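PDB 5Z4G: SAHS4 from Ramazzottius varieornatus, which probably acts as a secreted, heat-soluble molecular shield that helps protect the tardigrade when water is lost, and binds zinc. Local coordinates for residues Leu54-Trp66 with Val76-Glu88. Sequence-based numbering, arbitrary orientation.
Sequences LYNGKQKTLLKYW and VQTSFPGTEHKME. With ZN (zinc ion), chain D.
Phe-80 turns the edge of its ring toward the face of Tyr-55 in an offset edge-to-face pair, centroids 5.5 Å apart and planes at 81°. Thr-61 lies alongside, pointing the same way, its CG2 over one face of the Phe-80 ring, while its OG1 is hydrogen-bonded to Arg-154. Leu-54 reaches past this ring to His-85, where, in the conformer described, CD2 sits 3.9 Å from the imidazole centroid, almost on the ring normal. His-85 ND1 binds zinc at 2.1 Å, an ion that His-101 also binds. Gln-59 grips the type II turn Phe-80 to Thr-83: with CG anti to the backbone N (chi1 -176°) and the chain bent at chi2, NE2 donates to Pro-81 O (2.8 Å) from above the carbonyl plane and to Lys-60 O (3.0 Å) on a lone pair. A leucine in its place would probably leave both carbonyls without this shared donor and the turn less firmly tied to Lys-60. Thr-83 OG1 and N both bond to Phe-80 O, closing the turn from within. Beyond it, Leu-62 with Ser-79 and Lys-64 with Gln-77 form antiparallel hydrogen-bonded pairs, and Val-76 CG2 lies over the Tyr-65 ring. In the FABP-like beta barrel the hairpin of strands 62-66 and 74-79 lies between strand 26-30, whose Trp-28 is hydrogen-bonded through its backbone to Leu-63, and strand 86-91, while Tyr-55 meets Trp-38 of helix 38-44.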
ATOM      1  N   LEU A  54     -10.041  -9.358   4.163  1.00 30.50           N
ATOM      2  CA  LEU A  54      -9.915  -7.909   4.353  1.00 33.75           C
ATOM      3  C   LEU A  54     -10.168  -7.096   3.089  1.00 34.08           C
ATOM      4  O   LEU A  54     -10.362  -5.881   3.165  1.00 32.80           O
ATOM      5  CB  LEU A  54      -8.559  -7.536   4.977  1.00 37.92           C
ATOM      6  CG  LEU A  54      -8.347  -7.626   6.500  1.00 42.27           C
ATOM      7  CD1 LEU A  54      -9.590  -7.260   7.308  1.00 41.20           C
ATOM      8  CD2 LEU A  54      -7.812  -8.983   6.923  1.00 44.12           C
ATOM      9  N   TYR A  55     -10.182  -7.776   1.942  1.00 33.89           N
ATOM     10  CA  TYR A  55     -10.380  -7.135   0.640  1.00 36.24           C
ATOM     11  C   TYR A  55     -11.630  -7.639  -0.085  1.00 38.59           C
ATOM     12  O   TYR A  55     -12.004  -7.110  -1.132  1.00 39.48           O
ATOM     13  CB  TYR A  55      -9.112  -7.275  -0.220  1.00 38.42           C
ATOM     14  CG  TYR A  55      -7.867  -6.783   0.494  1.00 40.32           C
ATOM     15  CD1 TYR A  55      -7.575  -5.415   0.571  1.00 40.92           C
ATOM     16  CD2 TYR A  55      -6.995  -7.682   1.119  1.00 40.51           C
ATOM     17  CE1 TYR A  55      -6.444  -4.959   1.238  1.00 45.44           C
ATOM     18  CE2 TYR A  55      -5.860  -7.238   1.787  1.00 43.74           C
ATOM     19  CZ  TYR A  55      -5.589  -5.877   1.843  1.00 45.78           C
ATOM     20  OH  TYR A  55      -4.466  -5.431   2.504  1.00 48.82           O
ATOM     21  N   ASN A  56     -12.274  -8.656   0.490  1.00 42.29           N
ATOM     22  CA  ASN A  56     -13.547  -9.173  -0.012  1.00 47.11           C
ATOM     23  C   ASN A  56     -14.722  -8.611   0.791  1.00 46.28           C
ATOM     24  O   ASN A  56     -14.621  -8.410   2.007  1.00 46.99           O
ATOM     25  CB  ASN A  56     -13.557 -10.709   0.015  1.00 50.57           C
ATOM     26  CG  ASN A  56     -12.677 -11.326  -1.067  1.00 52.61           C
ATOM     27  OD1 ASN A  56     -11.707 -12.026  -0.771  1.00 54.14           O
ATOM     28  ND2 ASN A  56     -13.016 -11.072  -2.326  1.00 51.44           N
ATOM     29  N   GLY A  57     -15.830  -8.352   0.099  1.00 44.44           N
ATOM     30  CA  GLY A  57     -17.054  -7.857   0.730  1.00 39.50           C
ATOM     31  C   GLY A  57     -17.143  -6.346   0.830  1.00 38.12           C
ATOM     32  O   GLY A  57     -16.536  -5.622   0.038  1.00 39.46           O
ATOM     33  N   LYS A  58     -17.904  -5.877   1.819  1.00 36.33           N
ATOM     34  CA  LYS A  58     -18.121  -4.443   2.038  1.00 35.41           C
ATOM     35  C   LYS A  58     -16.961  -3.737   2.751  1.00 32.86           C
ATOM     36  O   LYS A  58     -16.991  -2.515   2.900  1.00 33.43           O
ATOM     37  CB  LYS A  58     -19.435  -4.203   2.796  1.00 40.26           C
ATOM     38  CG  LYS A  58     -20.678  -4.256   1.914  1.00 42.69           C
ATOM     39  CD  LYS A  58     -21.925  -3.768   2.642  1.00 47.77           C
ATOM     40  CE  LYS A  58     -22.679  -4.906   3.316  1.00 50.23           C
ATOM     41  NZ  LYS A  58     -23.981  -4.447   3.877  1.00 51.16           N
ATOM     42  N   GLN A  59     -15.944  -4.499   3.163  1.00 29.70           N
ATOM     43  CA  GLN A  59     -14.821  -3.973   3.948  1.00 27.23           C
ATOM     44  C   GLN A  59     -13.991  -2.921   3.202  1.00 23.22           C
ATOM     45  O   GLN A  59     -13.403  -3.202   2.163  1.00 25.40           O
ATOM     46  CB  GLN A  59     -13.920  -5.117   4.444  1.00 29.18           C
ATOM     47  CG  GLN A  59     -12.778  -4.673   5.354  1.00 29.82           C
ATOM     48  CD  GLN A  59     -13.272  -4.026   6.636  1.00 31.75           C
ATOM     49  OE1 GLN A  59     -13.938  -4.665   7.454  1.00 35.56           O
ATOM     50  NE2 GLN A  59     -12.957  -2.752   6.811  1.00 30.71           N
ATOM     51  N   LYS A  60     -13.958  -1.709   3.748  1.00 20.20           N
ATOM     52  CA  LYS A  60     -13.140  -0.625   3.194  1.00 17.58           C
ATOM     53  C   LYS A  60     -11.720  -0.625   3.743  1.00 15.61           C
ATOM     54  O   LYS A  60     -11.477  -1.040   4.875  1.00 17.59           O
ATOM     55  CB  LYS A  60     -13.800   0.733   3.457  1.00 18.97           C
ATOM     56  CG  LYS A  60     -15.127   0.934   2.740  1.00 22.56           C
ATOM     57  CD  LYS A  60     -14.918   1.108   1.245  1.00 24.52           C
ATOM     58  CE  LYS A  60     -16.169   1.620   0.572  1.00 27.10           C
ATOM     59  NZ  LYS A  60     -15.928   1.813  -0.881  1.00 28.75           N
ATOM     60  N   THR A  61     -10.794  -0.147   2.920  1.00 13.40           N
ATOM     61  CA  THR A  61      -9.451   0.188   3.350  1.00 12.18           C
ATOM     62  C   THR A  61      -9.315   1.699   3.295  1.00 11.35           C
ATOM     63  O   THR A  61      -9.661   2.326   2.284  1.00 11.88           O
ATOM     64  CB  THR A  61      -8.387  -0.427   2.404  1.00 13.52           C
ATOM     65  OG1 THR A  61      -8.535  -1.849   2.357  1.00 15.16           O
ATOM     66  CG2 THR A  61      -6.958  -0.085   2.833  1.00 14.39           C
ATOM     67  N   LEU A  62      -8.802   2.270   4.380  1.00 11.48           N
ATOM     68  CA  LEU A  62      -8.388   3.662   4.404  1.00 11.57           C
ATOM     69  C   LEU A  62      -6.869   3.724   4.421  1.00 11.73           C
ATOM     70  O   LEU A  62      -6.217   3.030   5.197  1.00 14.20           O
ATOM     71  CB  LEU A  62      -8.982   4.399   5.609  1.00 13.63           C
ATOM     72  CG  LEU A  62     -10.502   4.359   5.759  1.00 14.90           C
ATOM     73  CD1 LEU A  62     -10.932   5.180   6.965  1.00 17.51           C
ATOM     74  CD2 LEU A  62     -11.221   4.826   4.496  1.00 16.81           C
ATOM     75  N   LEU A  63      -6.312   4.558   3.559  1.00 11.06           N
ATOM     76  CA  LEU A  63      -4.879   4.713   3.472  1.00 11.15           C
ATOM     77  C   LEU A  63      -4.537   6.189   3.623  1.00 10.67           C
ATOM     78  O   LEU A  63      -5.149   7.037   2.981  1.00 11.89           O
ATOM     79  CB  LEU A  63      -4.444   4.176   2.114  1.00 14.76           C
ATOM     80  CG  LEU A  63      -3.038   4.326   1.599  1.00 16.06           C
ATOM     81  CD1 LEU A  63      -2.061   3.655   2.542  1.00 18.36           C
ATOM     82  CD2 LEU A  63      -3.026   3.658   0.232  1.00 19.35           C
ATOM     83  N   LYS A  64      -3.566   6.505   4.476  1.00 10.10           N
ATOM     84  CA  LYS A  64      -3.158   7.898   4.653  1.00 10.14           C
ATOM     85  C   LYS A  64      -1.644   8.018   4.592  1.00  9.48           C
ATOM     86  O   LYS A  64      -0.945   7.297   5.294  1.00 10.76           O
ATOM     87  CB  LYS A  64      -3.702   8.472   5.975  1.00 13.31           C
ATOM     88  CG  LYS A  64      -3.489   9.981   6.124  1.00 14.52           C
ATOM     89  CD  LYS A  64      -4.371  10.583   7.197  1.00 21.07           C
ATOM     90  CE  LYS A  64      -3.689  10.621   8.549  1.00 24.55           C
ATOM     91  NZ  LYS A  64      -4.195  11.765   9.360  1.00 31.01           N
ATOM     92  N   TYR A  65      -1.159   8.932   3.752  1.00  9.64           N
ATOM     93  CA  TYR A  65       0.268   9.281   3.674  1.00  9.89           C
ATOM     94  C   TYR A  65       0.402  10.754   3.984  1.00 10.24           C
ATOM     95  O   TYR A  65      -0.358  11.564   3.444  1.00 11.38           O
ATOM     96  CB  TYR A  65       0.813   9.031   2.255  1.00 10.57           C
ATOM     97  CG  TYR A  65       1.025   7.585   1.906  1.00 11.03           C
ATOM     98  CD1 TYR A  65       2.168   6.910   2.340  1.00 11.28           C
ATOM     99  CD2 TYR A  65       0.114   6.898   1.098  1.00 13.82           C
ATOM    100  CE1 TYR A  65       2.391   5.580   2.007  1.00 13.46           C
ATOM    101  CE2 TYR A  65       0.327   5.564   0.761  1.00 16.16           C
ATOM    102  CZ  TYR A  65       1.459   4.912   1.226  1.00 15.94           C
ATOM    103  OH  TYR A  65       1.653   3.594   0.914  1.00 19.86           O
ATOM    104  N   TRP A  66       1.359  11.117   4.839  1.00 10.32           N
ATOM    105  CA  TRP A  66       1.593  12.529   5.148  1.00 11.50           C
ATOM    106  C   TRP A  66       3.041  12.810   5.505  1.00 13.31           C
ATOM    107  O   TRP A  66       3.808  11.891   5.834  1.00 13.11           O
ATOM    108  CB  TRP A  66       0.612  13.054   6.214  1.00 12.25           C
ATOM    109  CG  TRP A  66       0.846  12.636   7.643  1.00 13.69           C
ATOM    110  CD1 TRP A  66       1.418  13.393   8.639  1.00 15.15           C
ATOM    111  CD2 TRP A  66       0.425  11.414   8.266  1.00 14.37           C
ATOM    112  NE1 TRP A  66       1.418  12.697   9.827  1.00 17.14           N
ATOM    113  CE2 TRP A  66       0.805  11.488   9.636  1.00 16.17           C
ATOM    114  CE3 TRP A  66      -0.206  10.250   7.800  1.00 14.04           C
ATOM    115  CZ2 TRP A  66       0.568  10.441  10.541  1.00 16.88           C
ATOM    116  CZ3 TRP A  66      -0.445   9.204   8.706  1.00 15.31           C
ATOM    117  CH2 TRP A  66      -0.062   9.314  10.060  1.00 16.75           C
ATOM    118  N   VAL A  76       2.706   6.841   7.314  1.00 10.79           N
ATOM    119  CA  VAL A  76       1.649   6.076   6.660  1.00 10.72           C
ATOM    120  C   VAL A  76       0.776   5.442   7.731  1.00 11.33           C
ATOM    121  O   VAL A  76       1.273   4.988   8.765  1.00 12.25           O
ATOM    122  CB  VAL A  76       2.195   5.017   5.652  1.00 11.36           C
ATOM    123  CG1 VAL A  76       3.174   4.049   6.323  1.00 12.81           C
ATOM    124  CG2 VAL A  76       1.059   4.258   4.954  1.00 12.42           C
ATOM    125  N   GLN A  77      -0.524   5.425   7.464  1.00 12.13           N
ATOM    126  CA  GLN A  77      -1.482   4.773   8.317  1.00 13.36           C
ATOM    127  C   GLN A  77      -2.497   4.082   7.433  1.00 13.98           C
ATOM    128  O   GLN A  77      -3.014   4.687   6.486  1.00 15.46           O
ATOM    129  CB  GLN A  77      -2.162   5.798   9.228  1.00 16.91           C
ATOM    130  CG  GLN A  77      -3.183   5.218  10.188  1.00 21.90           C
ATOM    131  CD  GLN A  77      -3.962   6.307  10.881  1.00 29.02           C
ATOM    132  OE1 GLN A  77      -4.808   6.968  10.273  1.00 36.19           O
ATOM    133  NE2 GLN A  77      -3.681   6.507  12.161  1.00 35.09           N
ATOM    134  N   THR A  78      -2.738   2.802   7.707  0.74 14.20           N
ATOM    135  CA  THR A  78      -3.819   2.073   7.058  0.74 16.33           C
ATOM    136  C   THR A  78      -4.763   1.558   8.123  0.74 17.65           C
ATOM    137  O   THR A  78      -4.347   1.176   9.221  0.74 17.34           O
ATOM    138  CB  THR A  78      -3.346   0.885   6.189  0.74 19.33           C
ATOM    139  OG1 THR A  78      -2.642  -0.061   6.997  0.74 21.34           O
ATOM    140  CG2 THR A  78      -2.459   1.343   5.063  0.74 20.51           C
ATOM    141  N   SER A  79      -6.043   1.575   7.798  1.00 18.89           N
ATOM    142  CA  SER A  79      -7.057   1.003   8.676  1.00 22.62           C
ATOM    143  C   SER A  79      -8.118   0.316   7.853  1.00 24.01           C
ATOM    144  O   SER A  79      -8.336   0.655   6.686  1.00 22.18           O
ATOM    145  CB  SER A  79      -7.664   2.063   9.598  1.00 27.72           C
ATOM    146  OG  SER A  79      -8.259   3.112   8.865  1.00 32.69           O
ATOM    147  N   PHE A  80      -8.752  -0.668   8.477  1.00 26.76           N
ATOM    148  CA  PHE A  80      -9.839  -1.399   7.876  1.00 28.10           C
ATOM    149  C   PHE A  80     -11.014  -1.220   8.843  1.00 30.43           C
ATOM    150  O   PHE A  80     -11.209  -2.062   9.725  1.00 30.80           O
ATOM    151  CB  PHE A  80      -9.446  -2.878   7.690  1.00 30.64           C
ATOM    152  CG  PHE A  80      -8.335  -3.103   6.688  1.00 31.33           C
ATOM    153  CD1 PHE A  80      -6.993  -2.891   7.031  1.00 34.49           C
ATOM    154  CD2 PHE A  80      -8.627  -3.554   5.403  1.00 31.22           C
ATOM    155  CE1 PHE A  80      -5.977  -3.103   6.107  1.00 36.13           C
ATOM    156  CE2 PHE A  80      -7.613  -3.779   4.479  1.00 31.77           C
ATOM    157  CZ  PHE A  80      -6.290  -3.549   4.828  1.00 35.45           C
ATOM    158  N   PRO A  81     -11.785  -0.105   8.696  1.00 30.84           N
ATOM    159  CA  PRO A  81     -12.885   0.237   9.619  1.00 34.58           C
ATOM    160  C   PRO A  81     -13.830  -0.936   9.869  1.00 35.21           C
ATOM    161  O   PRO A  81     -14.353  -1.525   8.919  1.00 35.95           O
ATOM    162  CB  PRO A  81     -13.619   1.374   8.896  1.00 35.58           C
ATOM    163  CG  PRO A  81     -12.597   1.983   8.015  1.00 33.90           C
ATOM    164  CD  PRO A  81     -11.701   0.861   7.581  1.00 31.00           C
ATOM    165  N   GLY A  82     -14.007  -1.274  11.147  1.00 37.94           N
ATOM    166  CA  GLY A  82     -14.784  -2.438  11.570  1.00 37.84           C
ATOM    167  C   GLY A  82     -13.935  -3.561  12.145  1.00 39.84           C
ATOM    168  O   GLY A  82     -14.438  -4.392  12.897  1.00 41.69           O
ATOM    169  N   THR A  83     -12.651  -3.584  11.784  1.00 39.75           N
ATOM    170  CA  THR A  83     -11.704  -4.627  12.208  1.00 41.16           C
ATOM    171  C   THR A  83     -10.516  -4.032  12.988  1.00 42.01           C
ATOM    172  O   THR A  83     -10.405  -2.808  13.120  1.00 43.25           O
ATOM    173  CB  THR A  83     -11.162  -5.440  11.005  1.00 40.29           C
ATOM    174  OG1 THR A  83     -10.310  -4.610  10.207  1.00 41.58           O
ATOM    175  CG2 THR A  83     -12.287  -6.011  10.139  1.00 43.49           C
ATOM    176  N   GLU A  84      -9.633  -4.904  13.482  1.00 41.76           N
ATOM    177  CA  GLU A  84      -8.456  -4.502  14.274  1.00 43.35           C
ATOM    178  C   GLU A  84      -7.113  -4.615  13.516  1.00 39.64           C
ATOM    179  O   GLU A  84      -6.040  -4.631  14.139  1.00 44.33           O
ATOM    180  CB  GLU A  84      -8.382  -5.303  15.594  1.00 47.23           C
ATOM    181  CG  GLU A  84      -9.709  -5.588  16.305  1.00 54.95           C
ATOM    182  CD  GLU A  84     -10.464  -4.344  16.750  1.00 61.86           C
ATOM    183  OE1 GLU A  84     -11.710  -4.351  16.656  1.00 68.94           O
ATOM    184  OE2 GLU A  84      -9.828  -3.362  17.197  1.00 66.08           O
ATOM    185  N   HIS A  85      -7.209  -4.756  12.198  0.65 34.58           N
ATOM    186  CA  HIS A  85      -6.042  -4.809  11.348  0.65 31.75           C
ATOM    187  C   HIS A  85      -5.755  -3.370  10.979  0.65 29.73           C
ATOM    188  O   HIS A  85      -6.342  -2.811  10.046  0.65 31.15           O
ATOM    189  CB  HIS A  85      -6.282  -5.695  10.120  0.65 34.33           C
ATOM    190  CG  HIS A  85      -6.923  -7.009  10.441  0.65 33.65           C
ATOM    191  ND1 HIS A  85      -6.200  -8.135  10.776  0.65 33.75           N
ATOM    192  CD2 HIS A  85      -8.225  -7.369  10.499  0.65 32.99           C
ATOM    193  CE1 HIS A  85      -7.032  -9.134  11.011  0.65 33.98           C
ATOM    194  NE2 HIS A  85      -8.267  -8.694  10.851  0.65 31.78           N
ATOM    195  N   LYS A  86      -4.906  -2.753  11.791  1.00 24.90           N
ATOM    196  CA  LYS A  86      -4.366  -1.427  11.482  1.00 22.01           C
ATOM    197  C   LYS A  86      -2.846  -1.459  11.344  1.00 20.33           C
ATOM    198  O   LYS A  86      -2.187  -2.371  11.853  1.00 22.49           O
ATOM    199  CB  LYS A  86      -4.815  -0.393  12.531  1.00 25.38           C
ATOM    200  CG  LYS A  86      -4.285  -0.616  13.945  1.00 29.81           C
ATOM    201  CD  LYS A  86      -4.764   0.440  14.941  1.00 36.49           C
ATOM    202  CE  LYS A  86      -4.217   1.842  14.672  1.00 38.60           C
ATOM    203  NZ  LYS A  86      -2.733   1.965  14.696  1.00 45.39           N
ATOM    204  N   MET A  87      -2.311  -0.460  10.650  0.58 17.31           N
ATOM    205  CA  MET A  87      -0.874  -0.261  10.546  0.58 16.05           C
ATOM    206  C   MET A  87      -0.597   1.231  10.638  0.58 15.55           C
ATOM    207  O   MET A  87      -1.339   2.035  10.077  0.58 15.67           O
ATOM    208  CB  MET A  87      -0.346  -0.842   9.227  0.58 17.83           C
ATOM    209  CG  MET A  87       1.165  -0.756   9.034  0.58 18.12           C
ATOM    210  SD  MET A  87       1.717   0.795   8.294  0.58 17.79           S
ATOM    211  CE  MET A  87       1.358   0.478   6.565  0.58 17.31           C
ATOM    212  N   GLU A  88       0.470   1.588  11.345  1.00 16.59           N
ATOM    213  CA  GLU A  88       0.901   2.981  11.470  1.00 17.93           C
ATOM    214  C   GLU A  88       2.401   2.987  11.661  1.00 17.55           C
ATOM    215  O   GLU A  88       2.912   2.412  12.618  1.00 20.55           O
ATOM    216  CB  GLU A  88       0.168   3.692  12.623  1.00 23.22           C
ATOM    217  CG  GLU A  88       0.717   5.067  12.984  1.00 30.83           C
ATOM    218  CD  GLU A  88      -0.355   6.096  13.283  1.00 36.55           C
ATOM    219  OE1 GLU A  88      -1.440   5.726  13.787  1.00 40.57           O
ATOM    220  OE2 GLU A  88      -0.100   7.290  13.017  1.00 38.88           O
TER
HETATM  221 ZN    ZN D 202      -4.317  -8.587  11.689  0.93 42.27          ZN
HETATM  222  O   HOH W   1     -15.590  -0.825   5.861  1.00 31.76           O